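Long-range contact in globin II, extracellular (Lumbricus terrestris, PDB 1X9F), which binds haem as a globin subunit of the extracellular haemoglobin (erythrocruorin) and probably carries oxygen in the earthworm's blood: residues 10-15 against 128-133. Numbering follows the deposited sequence.
Sequences LKVKSE and EAWDAC
This is the A/H helix crossing of the globin fold: Val-12, on the first helix (6-20), packs against Trp-130, on the last (127-142). The axes of segments 10-15 and 128-133 cross at 98°, nearly perpendicular, with a closest approach of 9.3 Å. Val-12 sits at the crossing and splits its two methyls between partners. Val-12 CG1, set anti to the backbone N, lies over one indole face, a CH-pi contact 3.8 Å from the centroid of the six-membered ring of Trp-130 and almost on its normal. Val-12 CG2 instead drops onto the backbone of helix 127-142, 3.5 Å from Ala-129 O, and also meets Cys-133 CB at 4.0 Å. Cys-133 itself forms a disulfide with Cys-4, so a covalent link joins the N-terminal residues to the last helix close to this packing. The indole edge carries the polar part of the contact. Trp-130 NE1 donates to the carboxylate of Glu-15, whose extended side chain runs to the edge of the indole with its plane only 14° from the ring's. Replacing Trp-130 with an alanine would probably strip Val-12 CG1 of its aromatic cover and leave the buried Glu-15 carboxylate without its indole donor. That carboxylate has further partners: OE2 also accepts from Asp-126 N, just ahead of helix 127-142, and OE1 bonds to a polar side chain of a neighbouring subunit. The NE1 to OE2 bond of Trp-130 and Glu-15 is 2.8 Å long and bent to 143° at the hydrogen, with OE2 in the indole plane and offering its anti lone pair.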
loop_
_atom_site.group_PDB
_atom_site.type_symbol
_atom_site.label_atom_id
_atom_site.label_comp_id
_atom_site.label_asym_id
_atom_site.label_seq_id
_atom_site.Cartn_x
_atom_site.Cartn_y
_atom_site.Cartn_z
ATOM N N LEU B 10 27.003 28.861 11.070
ATOM C CA LEU B 10 26.153 27.684 10.971
ATOM C C LEU B 10 24.682 28.082 11.014
ATOM O O LEU B 10 23.912 27.681 10.146
ATOM C CB LEU B 10 26.477 26.680 12.083
ATOM C CG LEU B 10 27.169 25.345 11.765
ATOM C CD1 LEU B 10 27.954 25.337 10.449
ATOM C CD2 LEU B 10 28.052 24.908 12.931
ATOM N N LYS B 11 24.304 28.881 12.011
ATOM C CA LYS B 11 22.911 29.292 12.193
ATOM C C LYS B 11 22.388 30.111 11.011
ATOM O O LYS B 11 21.294 29.850 10.496
ATOM C CB LYS B 11 22.741 30.067 13.500
ATOM C CG LYS B 11 21.307 30.495 13.748
ATOM C CD LYS B 11 21.142 31.145 15.096
ATOM C CE LYS B 11 20.728 30.139 16.142
ATOM N NZ LYS B 11 20.408 30.828 17.417
ATOM N N VAL B 12 23.183 31.091 10.587
ATOM C CA VAL B 12 22.817 31.940 9.459
ATOM C C VAL B 12 22.680 31.144 8.160
ATOM O O VAL B 12 21.770 31.422 7.375
ATOM C CB VAL B 12 23.772 33.142 9.283
ATOM C CG1 VAL B 12 23.436 33.924 8.016
ATOM C CG2 VAL B 12 23.699 34.062 10.495
ATOM N N LYS B 13 23.557 30.161 7.933
ATOM C CA LYS B 13 23.406 29.293 6.754
ATOM C C LYS B 13 22.027 28.632 6.726
ATOM O O LYS B 13 21.342 28.665 5.700
ATOM C CB LYS B 13 24.518 28.237 6.675
ATOM C CG LYS B 13 25.858 28.821 6.205
ATOM C CD LYS B 13 26.940 27.727 6.104
ATOM C CE LYS B 13 26.616 26.733 4.971
ATOM N NZ LYS B 13 27.718 25.724 4.838
ATOM N N SER B 14 21.610 28.061 7.852
ATOM C CA SER B 14 20.315 27.380 7.935
ATOM C C SER B 14 19.130 28.320 7.793
ATOM O O SER B 14 18.192 28.039 7.040
ATOM C CB SER B 14 20.186 26.610 9.247
ATOM O OG SER B 14 20.938 25.413 9.192
ATOM N N GLU B 15 19.166 29.425 8.535
ATOM C CA GLU B 15 18.074 30.376 8.507
ATOM C C GLU B 15 17.956 31.035 7.141
ATOM O O GLU B 15 16.850 31.350 6.699
ATOM C CB GLU B 15 18.213 31.374 9.654
ATOM C CG GLU B 15 18.122 30.648 10.991
ATOM C CD GLU B 15 18.244 31.548 12.198
ATOM O OE1 GLU B 15 17.969 31.054 13.315
ATOM O OE2 GLU B 15 18.612 32.734 12.044
ATOM N N GLU B 128 21.314 38.864 16.175
ATOM C CA GLU B 128 22.705 39.150 16.483
ATOM C C GLU B 128 23.662 38.349 15.611
ATOM O O GLU B 128 24.706 38.865 15.206
ATOM C CB GLU B 128 23.001 38.906 17.962
ATOM C CG GLU B 128 22.591 40.052 18.872
ATOM C CD GLU B 128 23.133 39.900 20.280
ATOM O OE1 GLU B 128 22.821 38.882 20.938
ATOM O OE2 GLU B 128 23.862 40.806 20.736
ATOM N N ALA B 129 23.306 37.096 15.331
ATOM C CA ALA B 129 24.113 36.229 14.476
ATOM C C ALA B 129 24.050 36.693 13.021
ATOM O O ALA B 129 25.076 36.717 12.329
ATOM C CB ALA B 129 23.656 34.778 14.603
ATOM N N TRP B 130 22.860 37.074 12.558
ATOM C CA TRP B 130 22.705 37.627 11.213
ATOM C C TRP B 130 23.454 38.942 11.056
ATOM O O TRP B 130 24.219 39.112 10.107
ATOM C CB TRP B 130 21.232 37.821 10.862
ATOM C CG TRP B 130 20.579 36.599 10.327
ATOM C CD1 TRP B 130 20.038 35.577 11.053
ATOM C CD2 TRP B 130 20.391 36.257 8.950
ATOM N NE1 TRP B 130 19.523 34.619 10.214
ATOM C CE2 TRP B 130 19.722 35.011 8.916
ATOM C CE3 TRP B 130 20.713 36.879 7.735
ATOM C CZ2 TRP B 130 19.371 34.374 7.718
ATOM C CZ3 TRP B 130 20.364 36.248 6.547
ATOM C CH2 TRP B 130 19.700 35.007 6.549
ATOM N N ASP B 131 23.236 39.863 11.990
ATOM C CA ASP B 131 23.883 41.167 11.946
ATOM C C ASP B 131 25.400 41.025 11.795
ATOM O O ASP B 131 26.023 41.690 10.957
ATOM C CB ASP B 131 23.541 41.958 13.207
ATOM C CG ASP B 131 24.067 43.368 13.166
ATOM O OD1 ASP B 131 23.660 44.133 12.266
ATOM O OD2 ASP B 131 24.891 43.807 13.993
ATOM N N ALA B 132 25.977 40.133 12.595
ATOM C CA ALA B 132 27.410 39.909 12.602
ATOM C C ALA B 132 27.904 39.337 11.276
ATOM O O ALA B 132 28.935 39.763 10.754
ATOM C CB ALA B 132 27.776 38.982 13.743
ATOM N N CYS B 133 27.164 38.370 10.739
ATOM C CA CYS B 133 27.558 37.689 9.514
ATOM C C CYS B 133 27.314 38.520 8.256
ATOM O O CYS B 133 28.097 38.435 7.311
ATOM C CB CYS B 133 26.887 36.314 9.430
ATOM S SG CYS B 133 27.652 35.100 10.540
#